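Local coordinates for ATP-dependent DNA helicase (Mycobacterium smegmatis, PDB 5V9X), which couples ATP hydrolysis to 3'-to-5' tracking along single-stranded DNA and unwinds RNA:DNA hybrids, as a member of the Lhr helicase family, at residues V400-S405 with I437-T442; K431-L436 with L665-R670; I700-Y705 with T862-A867. All blocks are in the same frame, centred on the assembly; numbering follows the deposited sequence.

Contact 1: V400-S405 with I437-T442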
loop_
_atom_site.group_PDB
_atom_site.type_symbol
_atom_site.label_atom_id
_atom_site.label_comp_id
_atom_site.label_asym_id
_atom_site.label_seq_id
_atom_site.Cartn_x
_atom_site.Cartn_y
_atom_site.Cartn_z
ATOM N N VAL A 400 7.596 -13.487 -5.872
ATOM C CA VAL A 400 8.345 -13.202 -7.092
ATOM C C VAL A 400 8.689 -11.720 -7.092
ATOM O O VAL A 400 7.797 -10.873 -6.972
ATOM C CB VAL A 400 7.542 -13.593 -8.341
ATOM C CG1 VAL A 400 8.040 -12.837 -9.562
ATOM C CG2 VAL A 400 7.645 -15.092 -8.576
ATOM N N GLU A 401 9.986 -11.415 -7.216
ATOM C CA GLU A 401 10.545 -10.072 -7.070
ATOM C C GLU A 401 10.436 -9.606 -5.621
ATOM O O GLU A 401 9.592 -10.101 -4.868
ATOM C CB GLU A 401 9.861 -9.076 -8.015
ATOM C CG GLU A 401 10.547 -7.717 -8.123
ATOM C CD GLU A 401 9.905 -6.814 -9.161
ATOM O OE1 GLU A 401 8.668 -6.877 -9.328
ATOM O OE2 GLU A 401 10.641 -6.048 -9.818
ATOM N N ALA A 402 11.295 -8.677 -5.214
ATOM C CA ALA A 402 11.201 -8.131 -3.870
ATOM C C ALA A 402 9.825 -7.502 -3.663
ATOM O O ALA A 402 9.288 -6.868 -4.579
ATOM C CB ALA A 402 12.299 -7.094 -3.629
ATOM N N PRO A 403 9.220 -7.670 -2.491
ATOM C CA PRO A 403 7.885 -7.110 -2.250
ATOM C C PRO A 403 7.951 -5.603 -2.076
ATOM O O PRO A 403 9.038 -5.045 -1.862
ATOM C CB PRO A 403 7.441 -7.813 -0.958
ATOM C CG PRO A 403 8.707 -8.164 -0.271
ATOM C CD PRO A 403 9.709 -8.462 -1.347
ATOM N N PRO A 404 6.813 -4.905 -2.168
ATOM C CA PRO A 404 6.852 -3.431 -2.127
ATOM C C PRO A 404 7.373 -2.851 -0.822
ATOM O O PRO A 404 7.810 -1.695 -0.812
ATOM C CB PRO A 404 5.388 -3.034 -2.370
ATOM C CG PRO A 404 4.596 -4.240 -1.992
ATOM C CD PRO A 404 5.446 -5.408 -2.384
ATOM N N SER A 405 7.338 -3.602 0.275
ATOM C CA SER A 405 7.897 -3.137 1.538
ATOM C C SER A 405 8.173 -4.345 2.420
ATOM O O SER A 405 7.785 -5.473 2.105
ATOM C CB SER A 405 6.962 -2.147 2.237
ATOM O OG SER A 405 5.709 -2.740 2.523
ATOM N N ILE A 437 19.707 -8.161 -4.395
ATOM C CA ILE A 437 19.997 -7.350 -3.217
ATOM C C ILE A 437 18.701 -6.889 -2.562
ATOM O O ILE A 437 18.591 -6.846 -1.330
ATOM C CB ILE A 437 20.893 -6.158 -3.598
ATOM C CG1 ILE A 437 22.241 -6.652 -4.128
ATOM C CG2 ILE A 437 21.086 -5.229 -2.410
ATOM C CD1 ILE A 437 23.054 -5.576 -4.808
ATOM N N GLY A 438 17.698 -6.546 -3.373
ATOM C CA GLY A 438 16.423 -6.120 -2.818
ATOM C C GLY A 438 15.739 -7.210 -2.015
ATOM O O GLY A 438 15.215 -6.958 -0.928
ATOM N N CYS A 439 15.738 -8.440 -2.538
ATOM C CA CYS A 439 15.139 -9.553 -1.809
ATOM C C CYS A 439 15.936 -9.886 -0.553
ATOM O O CYS A 439 15.355 -10.237 0.481
ATOM C CB CYS A 439 15.037 -10.782 -2.712
ATOM S SG CYS A 439 14.016 -10.553 -4.184
ATOM N N ALA A 440 17.265 -9.785 -0.624
ATOM C CA ALA A 440 18.098 -10.118 0.528
ATOM C C ALA A 440 17.858 -9.152 1.683
ATOM O O ALA A 440 17.609 -9.577 2.818
ATOM C CB ALA A 440 19.573 -10.126 0.126
ATOM N N VAL A 441 17.932 -7.846 1.412
ATOM C CA VAL A 441 17.650 -6.856 2.450
ATOM C C VAL A 441 16.249 -7.059 3.011
ATOM O O VAL A 441 16.024 -6.939 4.220
ATOM C CB VAL A 441 17.841 -5.430 1.902
ATOM C CG1 VAL A 441 17.423 -4.398 2.938
ATOM C CG2 VAL A 441 19.286 -5.207 1.487
ATOM N N THR A 442 15.290 -7.387 2.144
ATOM C CA THR A 442 13.924 -7.614 2.604
ATOM C C THR A 442 13.862 -8.788 3.574
ATOM O O THR A 442 13.265 -8.683 4.652
ATOM C CB THR A 442 13.001 -7.847 1.409
ATOM O OG1 THR A 442 13.012 -6.689 0.567
ATOM C CG2 THR A 442 11.582 -8.107 1.883
#
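Ala402 and Pro403 pack against Gly438, Cys439 and Thr442 in a small, largely apolar loop-on-helix contact within the second RecA-like domain. Segment 400-405 runs from the end of the parallel-sheet strand 394-400 to helix 406-413, and segment 437-442 is part of helix 433-448, which follows the neighbouring strand 424-429. At the closest point the CA atoms of Ala402 and Cys439 are 4.7 Å apart, an approach that small residues on both sides permit. The methyl of Ala402 points at the helix and lies 3.8 Å from Gly438 C, where a glycine puts no side chain in its way. Beside it, Cys439 SG lies against the start of the loop, 3.5 Å from Ala402 N and 3.9 Å from Ala402 CB. The CG corner of Pro403 abuts Thr442, with Pro403 CG 3.6 Å from Thr442 CG2. The first torsion of Thr442 (chi1 -61°) sends this methyl to the loop and folds the hydroxyl back onto its own helix. There OG1 donates to Gly438 O at 2.7 Å, and that carbonyl also accepts from Thr442 N, from the opposite face of its plane. No hydrogen bond joins the two segments. With the threonine hydroxyl spent inside the helix, the contact rests on shape and apolar packing, while the loop backbone finds polar partners outside it, Ala402 N in Asp435 and Ala402 O in Asn298.

Contact 2: K431-L436 with L665-R670; sequences KHRTDL and LHQLLR. With nucleotides of chain B.
Arg433 and Leu668 run past each other in opposite directions, the arginine laid along the leucine. Leu668 CD1 sits 3.7 Å above the guanidinium plane, over its centre, while Leu668 CD2 rests against the backbone at Arg433 O. The arginine bends at chi2 and chi3, which brings NH1 down beside the second helix, 3.4 Å from Leu668 CA, with Gln667 OE1 nearby at 3.8 Å. Its charge is answered one turn further along that helix, where NH2 forms a salt bridge with Glu671. Leucine suits its place because it packs against both the aliphatic part and the flat end of the arginine. Beyond this pair, Leu436 and Leu665 cross at a slant, with Leu436 CD2 3.8 Å from Leu665 CB. The contact thus joins helix 433-448 of the second RecA-like domain to helix 661-676, a segment much later in the chain, through Arg433 and Leu436. On the N-terminal side of Arg433 the chain touches the tracking strand. His432 lays its ring over the base of DC3 of chain B, with DC3 N3 3.3 Å above the ring plane, and Asp435 CB covers the opposite face. Lys431 NZ donates to OP1 of DC4 of chain B at 3.1 Å and more weakly to O3' of DC3. Behind these DNA contacts, Lys431 N donates to Asp435 OD2 in a nearly straight bond (2.8 Å, 172°), tying the lysine backbone to the helix.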
loop_
_atom_site.group_PDB
_atom_site.type_symbol
_atom_site.label_atom_id
_atom_site.label_comp_id
_atom_site.label_asym_id
_atom_site.label_seq_id
_atom_site.Cartn_x
_atom_site.Cartn_y
_atom_site.Cartn_z
ATOM N N LYS A 431 14.199 -11.265 -9.700
ATOM C CA LYS A 431 14.024 -11.220 -11.146
ATOM C C LYS A 431 15.321 -10.926 -11.886
ATOM O O LYS A 431 15.515 -11.425 -13.002
ATOM C CB LYS A 431 12.980 -10.163 -11.525
ATOM C CG LYS A 431 11.550 -10.544 -11.174
ATOM C CD LYS A 431 10.579 -9.393 -11.416
ATOM C CE LYS A 431 10.515 -8.994 -12.878
ATOM N NZ LYS A 431 9.507 -7.924 -13.124
ATOM N N HIS A 432 16.211 -10.132 -11.295
ATOM C CA HIS A 432 17.466 -9.760 -11.938
ATOM C C HIS A 432 18.509 -9.496 -10.858
ATOM O O HIS A 432 18.264 -9.706 -9.666
ATOM C CB HIS A 432 17.263 -8.555 -12.862
ATOM C CG HIS A 432 16.624 -7.381 -12.191
ATOM N ND1 HIS A 432 15.266 -7.297 -11.972
ATOM C CD2 HIS A 432 17.156 -6.239 -11.695
ATOM C CE1 HIS A 432 14.988 -6.156 -11.367
ATOM N NE2 HIS A 432 16.118 -5.495 -11.189
ATOM N N ARG A 433 19.679 -9.015 -11.285
ATOM C CA ARG A 433 20.835 -8.936 -10.396
ATOM C C ARG A 433 20.575 -8.011 -9.209
ATOM O O ARG A 433 20.677 -8.429 -8.051
ATOM C CB ARG A 433 22.065 -8.486 -11.185
ATOM C CG ARG A 433 22.506 -9.489 -12.243
ATOM C CD ARG A 433 23.931 -9.958 -12.003
ATOM N NE ARG A 433 24.906 -9.181 -12.766
ATOM C CZ ARG A 433 26.223 -9.293 -12.623
ATOM N NH1 ARG A 433 26.727 -10.143 -11.739
ATOM N NH2 ARG A 433 27.038 -8.551 -13.362
ATOM N N THR A 434 20.241 -6.745 -9.473
ATOM C CA THR A 434 20.022 -5.814 -8.367
ATOM C C THR A 434 18.760 -6.133 -7.578
ATOM O O THR A 434 18.626 -5.675 -6.438
ATOM C CB THR A 434 19.951 -4.370 -8.867
ATOM O OG1 THR A 434 18.832 -4.217 -9.752
ATOM C CG2 THR A 434 21.238 -3.996 -9.585
ATOM N N ASP A 435 17.827 -6.896 -8.154
ATOM C CA ASP A 435 16.680 -7.345 -7.377
ATOM C C ASP A 435 17.100 -8.349 -6.312
ATOM O O ASP A 435 16.453 -8.444 -5.262
ATOM C CB ASP A 435 15.621 -7.952 -8.297
ATOM C CG ASP A 435 14.317 -8.245 -7.576
ATOM O OD1 ASP A 435 14.085 -7.664 -6.495
ATOM O OD2 ASP A 435 13.525 -9.063 -8.089
ATOM N N LEU A 436 18.178 -9.097 -6.561
ATOM C CA LEU A 436 18.681 -10.041 -5.567
ATOM C C LEU A 436 19.069 -9.327 -4.279
ATOM O O LEU A 436 18.794 -9.821 -3.178
ATOM C CB LEU A 436 19.868 -10.814 -6.140
ATOM C CG LEU A 436 20.689 -11.701 -5.204
ATOM C CD1 LEU A 436 19.828 -12.794 -4.600
ATOM C CD2 LEU A 436 21.876 -12.295 -5.946
ATOM N N LEU A 665 25.370 -12.996 -5.992
ATOM C CA LEU A 665 25.566 -11.784 -5.203
ATOM C C LEU A 665 27.044 -11.430 -5.113
ATOM O O LEU A 665 27.429 -10.270 -5.302
ATOM C CB LEU A 665 24.973 -11.957 -3.805
ATOM C CG LEU A 665 25.265 -10.799 -2.850
ATOM C CD1 LEU A 665 24.647 -9.511 -3.372
ATOM C CD2 LEU A 665 24.767 -11.113 -1.450
ATOM N N HIS A 666 27.886 -12.424 -4.821
ATOM C CA HIS A 666 29.323 -12.191 -4.747
ATOM C C HIS A 666 29.860 -11.681 -6.077
ATOM O O HIS A 666 30.609 -10.699 -6.124
ATOM C CB HIS A 666 30.039 -13.478 -4.335
ATOM C CG HIS A 666 31.488 -13.285 -4.013
ATOM N ND1 HIS A 666 32.440 -13.040 -4.978
ATOM C CD2 HIS A 666 32.146 -13.302 -2.829
ATOM C CE1 HIS A 666 33.622 -12.910 -4.403
ATOM N NE2 HIS A 666 33.472 -13.065 -3.100
ATOM N N GLN A 667 29.481 -12.341 -7.173
ATOM C CA GLN A 667 29.942 -11.915 -8.489
ATOM C C GLN A 667 29.450 -10.512 -8.819
ATOM O O GLN A 667 30.194 -9.701 -9.385
ATOM C CB GLN A 667 29.475 -12.906 -9.553
ATOM C CG GLN A 667 30.046 -12.628 -10.926
ATOM C CD GLN A 667 29.160 -13.137 -12.039
ATOM O OE1 GLN A 667 28.103 -13.719 -11.791
ATOM N NE2 GLN A 667 29.582 -12.914 -13.278
ATOM N N LEU A 668 28.197 -10.208 -8.472
ATOM C CA LEU A 668 27.647 -8.882 -8.739
ATOM C C LEU A 668 28.461 -7.800 -8.045
ATOM O O LEU A 668 28.841 -6.799 -8.661
ATOM C CB LEU A 668 26.186 -8.826 -8.292
ATOM C CG LEU A 668 25.505 -7.458 -8.314
ATOM C CD1 LEU A 668 25.412 -6.921 -9.731
ATOM C CD2 LEU A 668 24.130 -7.548 -7.680
ATOM N N LEU A 669 28.743 -7.989 -6.755
ATOM C CA LEU A 669 29.482 -6.977 -6.007
ATOM C C LEU A 669 30.938 -6.917 -6.447
ATOM O O LEU A 669 31.528 -5.833 -6.510
ATOM C CB LEU A 669 29.374 -7.257 -4.511
ATOM C CG LEU A 669 27.936 -7.230 -3.993
ATOM C CD1 LEU A 669 27.875 -7.627 -2.529
ATOM C CD2 LEU A 669 27.328 -5.854 -4.208
ATOM N N ARG A 670 31.535 -8.070 -6.754
ATOM C CA ARG A 670 32.898 -8.081 -7.277
ATOM C C ARG A 670 32.994 -7.277 -8.567
ATOM O O ARG A 670 33.853 -6.399 -8.701
ATOM C CB ARG A 670 33.366 -9.522 -7.499
ATOM C CG ARG A 670 34.754 -9.625 -8.109
ATOM C CD ARG A 670 35.234 -11.064 -8.218
ATOM N NE ARG A 670 34.313 -11.911 -8.970
ATOM C CZ ARG A 670 34.180 -11.888 -10.294
ATOM N NH1 ARG A 670 34.900 -11.048 -11.023
ATOM N NH2 ARG A 670 33.318 -12.703 -10.888
ATOM P P DC B 3 14.776 -11.164 -18.465
ATOM O OP1 DC B 3 14.892 -12.497 -17.834
ATOM O OP2 DC B 3 14.002 -11.007 -19.716
ATOM O "O5'" DC B 3 14.189 -10.157 -17.365
ATOM C "C5'" DC B 3 13.126 -10.591 -16.514
ATOM C "C4'" DC B 3 12.435 -9.420 -15.828
ATOM O "O4'" DC B 3 13.404 -8.636 -15.083
ATOM C "C3'" DC B 3 11.711 -8.439 -16.755
ATOM O "O3'" DC B 3 10.460 -8.065 -16.180
ATOM C "C2'" DC B 3 12.671 -7.252 -16.806
ATOM C "C1'" DC B 3 13.236 -7.273 -15.395
ATOM N N1 DC B 3 14.554 -6.590 -15.261
ATOM C C2 DC B 3 14.630 -5.345 -14.626
ATOM O O2 DC B 3 13.596 -4.825 -14.186
ATOM N N3 DC B 3 15.838 -4.741 -14.509
ATOM C C4 DC B 3 16.931 -5.332 -14.994
ATOM N N4 DC B 3 18.099 -4.698 -14.857
ATOM C C5 DC B 3 16.871 -6.601 -15.645
ATOM C C6 DC B 3 15.676 -7.187 -15.752
ATOM P P DC B 4 9.080 -8.639 -16.776
ATOM O OP1 DC B 4 8.035 -8.437 -15.746
ATOM O OP2 DC B 4 9.347 -9.997 -17.295
ATOM O "O5'" DC B 4 8.757 -7.670 -18.012
ATOM C "C5'" DC B 4 8.396 -6.307 -17.783
ATOM C "C4'" DC B 4 8.888 -5.419 -18.915
ATOM O "O4'" DC B 4 10.253 -5.756 -19.217
ATOM C "C3'" DC B 4 8.131 -5.572 -20.233
ATOM O "O3'" DC B 4 7.183 -4.516 -20.378
ATOM C "C2'" DC B 4 9.222 -5.499 -21.322
ATOM C "C1'" DC B 4 10.531 -5.370 -20.536
ATOM N N1 DC B 4 11.627 -6.241 -21.058
ATOM C C2 DC B 4 12.526 -5.737 -22.008
ATOM O O2 DC B 4 12.396 -4.572 -22.403
ATOM N N3 DC B 4 13.514 -6.545 -22.469
ATOM C C4 DC B 4 13.621 -7.796 -22.017
ATOM N N4 DC B 4 14.610 -8.554 -22.500
ATOM C C5 DC B 4 12.715 -8.325 -21.049
ATOM C C6 DC B 4 11.745 -7.521 -20.602
#

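Contact 3: I700-Y705 with T862-A867; sequences ILHSPY and TPSPFA
The end of strand 697-702 passes the first turn of helix 865-870, with CA atoms 7.0 Å apart at Ile700 and Ala867 and 7.9 Å apart at His702 and Phe866. Alternate strand residues Ile700 and His702 direct their side chains to the helix, as expected of one face of a strand. Ile700 reaches Ala867 with its terminal methyl, CD1 to CB at 3.6 Å, and alanine is small enough to let the helix start come close. His702 turns an edge of its ring to the helix: CD2 is 3.4 Å from Phe866 CB, and Ala867 N lies near the ring plane beside NE2 without a hydrogen bond. That amide already has a partner, because Ser864 stands at the N-cap and its OG accepts from Ala867 N at 3.2 Å. The serine torsion (chi1 69°) turns the hydroxyl to the helix start for this capping bond, and OG also bonds to Glu688. Phe866 leaves toward the histidine, but its ring then heads away, running obliquely to His702 and presenting its edge to CD2. Both segments belong to the DEAD/H-associated region. Strand 684-691 flanks the site as the neighbour of strand 697-702 in its mixed sheet: His702 pairs with Val686 through the backbone, and Glu688 touches both His702 and Ala867. Helix 661-676 lies beside the start of helix 865-870, where Gln672 bonds to Phe866 N.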
loop_
_atom_site.group_PDB
_atom_site.type_symbol
_atom_site.label_atom_id
_atom_site.label_comp_id
_atom_site.label_asym_id
_atom_site.label_seq_id
_atom_site.Cartn_x
_atom_site.Cartn_y
_atom_site.Cartn_z
ATOM N N ILE A 700 25.925 9.243 -14.006
ATOM C CA ILE A 700 24.992 8.507 -13.164
ATOM C C ILE A 700 25.394 8.689 -11.709
ATOM O O ILE A 700 26.556 8.470 -11.347
ATOM C CB ILE A 700 24.960 7.014 -13.537
ATOM C CG1 ILE A 700 24.435 6.833 -14.962
ATOM C CG2 ILE A 700 24.106 6.240 -12.550
ATOM C CD1 ILE A 700 24.488 5.407 -15.453
ATOM N N LEU A 701 24.437 9.095 -10.878
ATOM C CA LEU A 701 24.630 9.138 -9.435
ATOM C C LEU A 701 24.131 7.828 -8.845
ATOM O O LEU A 701 22.983 7.440 -9.074
ATOM C CB LEU A 701 23.891 10.320 -8.808
ATOM C CG LEU A 701 23.811 10.311 -7.277
ATOM C CD1 LEU A 701 25.202 10.307 -6.652
ATOM C CD2 LEU A 701 22.993 11.489 -6.769
ATOM N N HIS A 702 24.994 7.143 -8.103
ATOM C CA HIS A 702 24.638 5.891 -7.454
ATOM C C HIS A 702 24.365 6.146 -5.977
ATOM O O HIS A 702 25.218 6.689 -5.268
ATOM C CB HIS A 702 25.750 4.858 -7.615
ATOM C CG HIS A 702 25.892 4.317 -9.004
ATOM N ND1 HIS A 702 26.411 5.058 -10.043
ATOM C CD2 HIS A 702 25.599 3.101 -9.521
ATOM C CE1 HIS A 702 26.428 4.325 -11.140
ATOM N NE2 HIS A 702 25.938 3.133 -10.852
ATOM N N SER A 703 23.177 5.749 -5.521
ATOM C CA SER A 703 22.723 5.958 -4.152
ATOM C C SER A 703 21.500 5.091 -3.900
ATOM O O SER A 703 20.595 5.044 -4.740
ATOM C CB SER A 703 22.389 7.430 -3.904
ATOM O OG SER A 703 21.464 7.574 -2.839
ATOM N N PRO A 704 21.427 4.393 -2.767
ATOM C CA PRO A 704 20.291 3.504 -2.501
ATOM C C PRO A 704 19.105 4.155 -1.806
ATOM O O PRO A 704 18.129 3.452 -1.526
ATOM C CB PRO A 704 20.926 2.448 -1.590
ATOM C CG PRO A 704 21.909 3.231 -0.788
ATOM C CD PRO A 704 22.446 4.309 -1.705
ATOM N N TYR A 705 19.143 5.467 -1.558
ATOM C CA TYR A 705 18.228 6.105 -0.616
ATOM C C TYR A 705 16.818 6.308 -1.157
ATOM O O TYR A 705 16.060 7.118 -0.613
ATOM C CB TYR A 705 18.806 7.448 -0.163
ATOM C CG TYR A 705 19.869 7.304 0.897
ATOM C CD1 TYR A 705 19.524 7.160 2.233
ATOM C CD2 TYR A 705 21.217 7.303 0.563
ATOM C CE1 TYR A 705 20.491 7.025 3.210
ATOM C CE2 TYR A 705 22.190 7.168 1.533
ATOM C CZ TYR A 705 21.822 7.029 2.854
ATOM O OH TYR A 705 22.786 6.894 3.825
ATOM N N THR A 862 32.659 1.280 -20.099
ATOM C CA THR A 862 31.364 0.669 -20.344
ATOM C C THR A 862 30.594 0.661 -19.032
ATOM O O THR A 862 31.200 0.565 -17.958
ATOM C CB THR A 862 31.511 -0.760 -20.898
ATOM O OG1 THR A 862 30.221 -1.334 -21.137
ATOM C CG2 THR A 862 32.293 -1.642 -19.933
ATOM N N PRO A 863 29.269 0.799 -19.083
ATOM C CA PRO A 863 28.483 0.889 -17.845
ATOM C C PRO A 863 28.742 -0.270 -16.891
ATOM O O PRO A 863 28.769 -1.437 -17.289
ATOM C CB PRO A 863 27.036 0.885 -18.351
ATOM C CG PRO A 863 27.122 1.495 -19.699
ATOM C CD PRO A 863 28.442 1.061 -20.277
ATOM N N SER A 864 28.939 0.072 -15.617
ATOM C CA SER A 864 29.104 -0.874 -14.522
ATOM C C SER A 864 27.827 -1.693 -14.354
ATOM O O SER A 864 26.781 -1.323 -14.907
ATOM C CB SER A 864 29.444 -0.130 -13.228
ATOM O OG SER A 864 28.340 0.633 -12.772
ATOM N N PRO A 865 27.864 -2.809 -13.618
ATOM C CA PRO A 865 26.620 -3.560 -13.378
ATOM C C PRO A 865 25.497 -2.715 -12.793
ATOM O O PRO A 865 24.343 -2.848 -13.222
ATOM C CB PRO A 865 27.066 -4.661 -12.408
ATOM C CG PRO A 865 28.493 -4.886 -12.740
ATOM C CD PRO A 865 29.047 -3.532 -13.113
ATOM N N PHE A 866 25.804 -1.842 -11.829
ATOM C CA PHE A 866 24.768 -0.994 -11.246
ATOM C C PHE A 866 24.248 0.017 -12.259
ATOM O O PHE A 866 23.040 0.272 -12.330
ATOM C CB PHE A 866 25.299 -0.276 -10.006
ATOM C CG PHE A 866 25.397 -1.150 -8.785
ATOM C CD1 PHE A 866 25.340 -2.531 -8.885
ATOM C CD2 PHE A 866 25.534 -0.583 -7.529
ATOM C CE1 PHE A 866 25.429 -3.328 -7.760
ATOM C CE2 PHE A 866 25.620 -1.374 -6.400
ATOM C CZ PHE A 866 25.567 -2.748 -6.515
ATOM N N ALA A 867 25.149 0.612 -13.045
ATOM C CA ALA A 867 24.726 1.538 -14.088
ATOM C C ALA A 867 23.905 0.824 -15.151
ATOM O O ALA A 867 22.907 1.364 -15.641
ATOM C CB ALA A 867 25.944 2.216 -14.716
#

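The three contacts form a bent chain with contact 2 at the corner: contacts 1 and 2 have centres about 12 Å apart, contacts 2 and 3 about 13 Å, and contacts 1 and 3 about 19 Å. Contacts 1 and 2 share helix 433-448, and their segments alternate along the chain; contact 3 follows both in sequence. Helix 661-676 bridges to contact 3, since Leu668 packs on Pro865 and Phe866. Ile437, in the helix segment of contact 1, touches residues of the other two, with CD1 3.6 Å from Leu668 CD2 and 4.2 Å from Phe866 CZ. The motor domain that grips DNA is thus packed continuously onto the later C-terminal region.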